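Long-range contacts in protein-glutamine gamma-glutamyltransferase (Pseudomonas aeruginosa PAO1, PDB 6G4H), which displays transglutaminase activity in vitro, through its periplasmic domain, and is critical for the viability of the bacterium: residues S38-P43 with R85-P90; G44-L49 with G241-Y246. All coordinates share one frame; numbering follows the deposited sequence. Where two conformers were deposited one is given.

Contact 1 (S38-P43 with R85-P90)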
loop_
_atom_site.group_PDB
_atom_site.type_symbol
_atom_site.label_atom_id
_atom_site.label_comp_id
_atom_site.label_asym_id
_atom_site.label_seq_id
_atom_site.Cartn_x
_atom_site.Cartn_y
_atom_site.Cartn_z
ATOM N N SER A 38 -2.561 -10.327 -6.613
ATOM C CA SER A 38 -3.368 -10.196 -7.800
ATOM C C SER A 38 -3.960 -8.790 -7.861
ATOM O O SER A 38 -3.688 -7.948 -7.010
ATOM C CB SER A 38 -4.460 -11.233 -7.763
ATOM O OG SER A 38 -5.339 -10.918 -6.745
ATOM N N GLU A 39 -4.757 -8.561 -8.887
ATOM C CA GLU A 39 -5.306 -7.260 -9.153
ATOM C C GLU A 39 -6.351 -6.827 -8.139
ATOM O O GLU A 39 -6.712 -5.654 -8.106
ATOM C CB GLU A 39 -5.982 -7.271 -10.527
ATOM C CG GLU A 39 -5.018 -7.112 -11.638
ATOM C CD GLU A 39 -5.711 -7.275 -12.998
ATOM O OE1 GLU A 39 -6.959 -7.472 -13.041
ATOM O OE2 GLU A 39 -4.999 -7.217 -14.017
ATOM N N SER A 40 -6.883 -7.789 -7.397
ATOM C CA SER A 40 -7.909 -7.546 -6.409
ATOM C C SER A 40 -7.361 -7.962 -5.028
ATOM O O SER A 40 -6.424 -8.764 -4.909
ATOM C CB SER A 40 -9.155 -8.354 -6.807
ATOM O OG SER A 40 -10.359 -7.629 -6.624
ATOM N N MET A 41 -7.918 -7.415 -3.989
ATOM C CA MET A 41 -7.507 -7.770 -2.645
ATOM C C MET A 41 -8.770 -7.830 -1.844
ATOM O O MET A 41 -9.526 -6.845 -1.771
ATOM C CB MET A 41 -6.600 -6.711 -2.008
ATOM C CG MET A 41 -6.316 -6.970 -0.534
ATOM S SD MET A 41 -5.464 -5.605 0.283
ATOM C CE MET A 41 -6.841 -4.600 0.887
ATOM N N ALA A 42 -9.005 -8.991 -1.277
ATOM C CA ALA A 42 -9.822 -9.098 -0.098
ATOM C C ALA A 42 -8.864 -9.669 0.949
ATOM O O ALA A 42 -7.871 -10.313 0.601
ATOM C CB ALA A 42 -10.989 -10.047 -0.347
ATOM N N PRO A 43 -9.164 -9.460 2.231
ATOM C CA PRO A 43 -8.271 -9.952 3.286
ATOM C C PRO A 43 -7.870 -11.428 3.165
ATOM O O PRO A 43 -6.740 -11.787 3.431
ATOM C CB PRO A 43 -9.082 -9.702 4.568
ATOM C CG PRO A 43 -9.958 -8.523 4.202
ATOM C CD PRO A 43 -10.359 -8.795 2.780
ATOM N N ARG A 85 -14.337 -5.566 -2.062
ATOM C CA ARG A 85 -12.910 -5.583 -2.147
ATOM C C ARG A 85 -12.338 -4.390 -2.879
ATOM O O ARG A 85 -13.065 -3.665 -3.576
ATOM C CB ARG A 85 -12.457 -6.871 -2.774
ATOM C CG ARG A 85 -12.963 -7.130 -4.151
ATOM C CD ARG A 85 -13.260 -8.630 -4.323
ATOM N NE ARG A 85 -12.021 -9.346 -4.569
ATOM C CZ ARG A 85 -11.692 -10.537 -4.068
ATOM N NH1 ARG A 85 -12.530 -11.232 -3.292
ATOM N NH2 ARG A 85 -10.494 -11.031 -4.345
ATOM N N TRP A 86 -11.049 -4.181 -2.655
ATOM C CA TRP A 86 -10.257 -3.167 -3.370
ATOM C C TRP A 86 -9.668 -3.810 -4.600
ATOM O O TRP A 86 -9.231 -4.957 -4.546
ATOM C CB TRP A 86 -9.149 -2.583 -2.458
ATOM C CG TRP A 86 -9.741 -1.742 -1.389
ATOM C CD1 TRP A 86 -10.238 -2.165 -0.188
ATOM C CD2 TRP A 86 -9.945 -0.341 -1.425
ATOM N NE1 TRP A 86 -10.714 -1.097 0.530
ATOM C CE2 TRP A 86 -10.568 0.030 -0.213
ATOM C CE3 TRP A 86 -9.647 0.652 -2.339
ATOM C CZ2 TRP A 86 -10.906 1.333 0.083
ATOM C CZ3 TRP A 86 -9.993 1.962 -2.041
ATOM C CH2 TRP A 86 -10.605 2.289 -0.832
ATOM N N ALA A 87 -9.675 -3.089 -5.714
ATOM C CA ALA A 87 -9.160 -3.619 -6.959
ATOM C C ALA A 87 -8.410 -2.573 -7.744
ATOM O O ALA A 87 -8.620 -1.367 -7.600
ATOM C CB ALA A 87 -10.287 -4.222 -7.809
ATOM N N GLN A 88 -7.507 -3.061 -8.579
ATOM C CA GLN A 88 -6.739 -2.240 -9.480
ATOM C C GLN A 88 -7.662 -1.585 -10.509
ATOM O O GLN A 88 -8.600 -2.217 -10.970
ATOM C CB GLN A 88 -5.696 -3.086 -10.223
ATOM C CG GLN A 88 -4.734 -2.241 -11.031
ATOM C CD GLN A 88 -3.660 -3.035 -11.744
ATOM O OE1 GLN A 88 -3.966 -4.040 -12.361
ATOM N NE2 GLN A 88 -2.395 -2.580 -11.662
ATOM N N ALA A 89 -7.362 -0.339 -10.856
ATOM C CA ALA A 89 -7.988 0.373 -11.988
ATOM C C ALA A 89 -6.996 0.509 -13.135
ATOM O O ALA A 89 -5.787 0.460 -12.920
ATOM C CB ALA A 89 -8.384 1.751 -11.518
ATOM N N PRO A 90 -7.472 0.834 -14.341
ATOM C CA PRO A 90 -6.514 1.046 -15.466
ATOM C C PRO A 90 -5.584 2.246 -15.313
ATOM O O PRO A 90 -6.037 3.314 -14.872
ATOM C CB PRO A 90 -7.432 1.206 -16.685
ATOM C CG PRO A 90 -8.824 1.347 -16.158
ATOM C CD PRO A 90 -8.875 0.777 -14.773
#
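Arg-85 reaches across to Ser-40, Met-41 and Ala-42, at one end of a short antiparallel strand pair, 40-41 with 86-87. Its CG sits between the backbone N and the carbonyl carbon (chi1 60°), and further bends at chi2 and chi3 bring the guanidinium back over segment 38-43. Ser-40 has two conformers. In the one described, Arg-85 NE donates to Ser-40 OG at 3.2 Å, so the bond probably holds only part of the time. There the hydroxyl oxygen lies in the guanidinium plane and the bond is nearly straight, 165° at the hydrogen. The CB of Ala-42 rests over one face of the same group, 3.5 Å from Arg-85 NH1. The charge is met by Asp-45, in a salt bridge with NH2.

Trp-86 forms the hydrogen-bonded pair with Met-41. Met-41 N donates to Trp-86 O at 2.8 Å, and Trp-86 N returns a longer bond of 3.2 Å to Met-41 O. Their side chains lie on one face of the sheet, where Met-78 and Val-263 touch both. Met-41 CE approaches the indole obliquely, 4.3 Å from Trp-86 CD1.

Ala-87 and Ser-40 make the non-hydrogen-bonded pair and point to the other face. Ala-87 also bonds through its backbone to Arg-80, so strand 86-87 lies between strands 40-41 and 72-81.

Gln-88 N closes the pairing with a bond to Glu-39 O at 2.8 Å. The extended side chains of Gln-88 and Glu-39 cross, with Gln-88 OE1 3.3 Å from Glu-39 CG.

The two faces differ: Met-41 and Trp-86 face the buried interior, while Arg-85 and, in one conformer, Ser-40 meet on the more polar side. Asp-45 also accepts from Ala-42 N, so one carboxylate links the arginine to the start of helix 43-50.

Contact 2 (G44-L49 with G241-Y246). With EMC (ethyl mercury ion), chain F.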
loop_
_atom_site.group_PDB
_atom_site.type_symbol
_atom_site.label_atom_id
_atom_site.label_comp_id
_atom_site.label_asym_id
_atom_site.label_seq_id
_atom_site.Cartn_x
_atom_site.Cartn_y
_atom_site.Cartn_z
ATOM N N GLY A 44 -8.793 -12.290 2.791
ATOM C CA GLY A 44 -8.504 -13.700 2.647
ATOM C C GLY A 44 -7.314 -14.024 1.734
ATOM O O GLY A 44 -6.588 -15.021 1.951
ATOM N N ASP A 45 -7.106 -13.201 0.718
ATOM C CA ASP A 45 -6.018 -13.422 -0.248
ATOM C C ASP A 45 -4.692 -13.105 0.413
ATOM O O ASP A 45 -3.714 -13.849 0.259
ATOM C CB ASP A 45 -6.212 -12.507 -1.451
ATOM C CG ASP A 45 -7.580 -12.724 -2.124
ATOM O OD1 ASP A 45 -7.832 -13.886 -2.527
ATOM O OD2 ASP A 45 -8.388 -11.757 -2.218
ATOM N N ILE A 46 -4.693 -12.042 1.202
ATOM C CA ILE A 46 -3.469 -11.654 1.902
ATOM C C ILE A 46 -3.127 -12.699 2.937
ATOM O O ILE A 46 -1.963 -13.033 3.095
ATOM C CB ILE A 46 -3.576 -10.251 2.541
ATOM C CG1 ILE A 46 -3.716 -9.203 1.428
ATOM C CG2 ILE A 46 -2.348 -9.911 3.391
ATOM C CD1 ILE A 46 -2.409 -8.828 0.763
ATOM N N ALA A 47 -4.136 -13.220 3.649
ATOM C CA ALA A 47 -3.905 -14.233 4.645
ATOM C C ALA A 47 -3.308 -15.474 4.013
ATOM O O ALA A 47 -2.465 -16.122 4.619
ATOM C CB ALA A 47 -5.212 -14.614 5.381
ATOM N N GLU A 48 -3.758 -15.820 2.819
ATOM C CA GLU A 48 -3.245 -17.002 2.155
ATOM C C GLU A 48 -1.719 -16.805 1.854
ATOM O O GLU A 48 -0.890 -17.722 2.064
ATOM C CB GLU A 48 -4.027 -17.214 0.857
ATOM C CG GLU A 48 -3.650 -18.462 0.045
ATOM C CD GLU A 48 -4.167 -19.768 0.639
ATOM O OE1 GLU A 48 -5.100 -19.723 1.483
ATOM O OE2 GLU A 48 -3.647 -20.852 0.254
ATOM N N LEU A 49 -1.347 -15.601 1.425
ATOM C CA LEU A 49 0.083 -15.287 1.219
ATOM C C LEU A 49 0.866 -15.325 2.531
ATOM O O LEU A 49 2.009 -15.825 2.587
ATOM C CB LEU A 49 0.251 -13.943 0.514
ATOM C CG LEU A 49 -0.306 -13.890 -0.907
ATOM C CD1 LEU A 49 -0.155 -12.485 -1.452
ATOM C CD2 LEU A 49 0.372 -14.894 -1.834
ATOM N N GLY A 241 -8.460 -7.488 13.094
ATOM C CA GLY A 241 -8.114 -7.840 11.714
ATOM C C GLY A 241 -6.624 -7.703 11.504
ATOM O O GLY A 241 -5.860 -7.534 12.447
ATOM N N PHE A 242 -6.211 -7.766 10.243
ATOM C CA PHE A 242 -4.813 -7.635 9.893
ATOM C C PHE A 242 -4.619 -6.509 8.845
ATOM O O PHE A 242 -5.515 -5.651 8.654
ATOM C CB PHE A 242 -4.225 -9.029 9.553
ATOM C CG PHE A 242 -4.987 -9.786 8.523
ATOM C CD1 PHE A 242 -4.769 -9.546 7.197
ATOM C CD2 PHE A 242 -5.972 -10.741 8.885
ATOM C CE1 PHE A 242 -5.482 -10.234 6.242
ATOM C CE2 PHE A 242 -6.648 -11.456 7.926
ATOM C CZ PHE A 242 -6.437 -11.178 6.591
ATOM N N CYS A 243 -3.428 -6.402 8.255
ATOM C CA CYS A 243 -3.090 -5.221 7.493
ATOM C C CYS A 243 -4.163 -4.823 6.464
ATOM O O CYS A 243 -4.438 -3.652 6.289
ATOM C CB CYS A 243 -1.743 -5.384 6.804
ATOM S SG CYS A 243 -1.731 -6.696 5.596
ATOM N N ALA A 244 -4.782 -5.789 5.830
ATOM C CA ALA A 244 -5.758 -5.496 4.800
ATOM C C ALA A 244 -7.010 -4.803 5.358
ATOM O O ALA A 244 -7.577 -3.936 4.705
ATOM C CB ALA A 244 -6.182 -6.774 4.102
ATOM N N HIS A 245 -7.446 -5.220 6.544
ATOM C CA HIS A 245 -8.590 -4.574 7.209
ATOM C C HIS A 245 -8.290 -3.131 7.549
ATOM O O HIS A 245 -9.109 -2.236 7.298
ATOM C CB HIS A 245 -8.980 -5.314 8.521
ATOM C CG HIS A 245 -9.372 -6.729 8.308
ATOM N ND1 HIS A 245 -8.441 -7.748 8.170
ATOM C CD2 HIS A 245 -10.591 -7.301 8.182
ATOM C CE1 HIS A 245 -9.084 -8.887 7.973
ATOM N NE2 HIS A 245 -10.386 -8.648 7.980
ATOM N N TYR A 246 -7.150 -2.905 8.188
ATOM C CA TYR A 246 -6.765 -1.563 8.587
ATOM C C TYR A 246 -6.569 -0.640 7.362
ATOM O O TYR A 246 -7.055 0.519 7.351
ATOM C CB TYR A 246 -5.497 -1.562 9.468
ATOM C CG TYR A 246 -5.775 -2.150 10.845
ATOM C CD1 TYR A 246 -6.263 -1.366 11.843
ATOM C CD2 TYR A 246 -5.608 -3.501 11.104
ATOM C CE1 TYR A 246 -6.550 -1.869 13.099
ATOM C CE2 TYR A 246 -5.909 -4.026 12.360
ATOM C CZ TYR A 246 -6.377 -3.196 13.352
ATOM O OH TYR A 246 -6.690 -3.693 14.586
HETATM HG HG EMC F . -0.839 -8.697 6.414
HETATM C C1 EMC F . -0.825 -10.892 7.093
HETATM C C2 EMC F . -0.423 -11.738 5.976
#
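Helix 43-50 passes beside the first turn of helix 243-256, with the CA atoms of Ile-46 and Ala-244 7.2 Å apart. No hydrogen bond joins the two segments. Phe-242 is the N-cap residue of the second helix, and its O accepts from Tyr-246 N. Cys-243 follows in the first turn. This is the usual place of the nucleophile in the papain-like transglutaminase fold, and Cys-243 is the probable nucleophile by similarity. His-287 and Asp-303, the other probable members of the catalytic triad, lie close by.

Ile-46 carries much of the contact. Its CB comes to the edge of the Phe-242 ring, 4.2 Å from Phe-242 CE1. Its CG1 branch goes to Ala-244, with Ile-46 CG1 4.4 Å from Ala-244 CB. The other branch, CG2, stands anti to the backbone N and faces the cysteine, where Ile-46 CG2 lies 3.9 Å from Cys-243 SG. One isoleucine thus touches three successive residues around the start of the helix.

Ala-47 adds a methyl group one residue further on. Its CB meets the far end of the aromatic ring obliquely, 3.8 Å from Phe-242 CZ. On one face of that ring lies His-245 CE1, 3.5 Å above the plane and offset toward the rim. The ring is therefore held between the first helix and a side chain of its own segment.

An ethyl mercury ion, probably a heavy-atom reagent, is bound at the cysteine. Its ethyl group lies near Ile-46, with EMC C2 3.5 Å from Ile-46 O. The CG2 branch of Ile-46 also packs close to the mercury. Cys-243 SG binds the mercury, EMC HG, at 2.3 Å.

Strand 40-41 runs straight into helix 43-50, so contacts 1 and 2 use consecutive pieces of chain. Their centres lie about 12 Å apart. Contact 1 is partly buried, with an exposed glutamate at its margin. Contact 2 is buried. Backbone hydrogen bonds and a guanidinium hold the first; the second is joined mainly by apolar side chains, with no hydrogen bond between its segments. Asp-45 ties the two together through its salt bridge to Arg-85, and Pro-43 packs against Phe-242, Ala-244 and His-245. Contact 1 stays within the N-terminal part of the chain, whereas contact 2 joins that part to the transglutaminase-like part, beside the probable nucleophile.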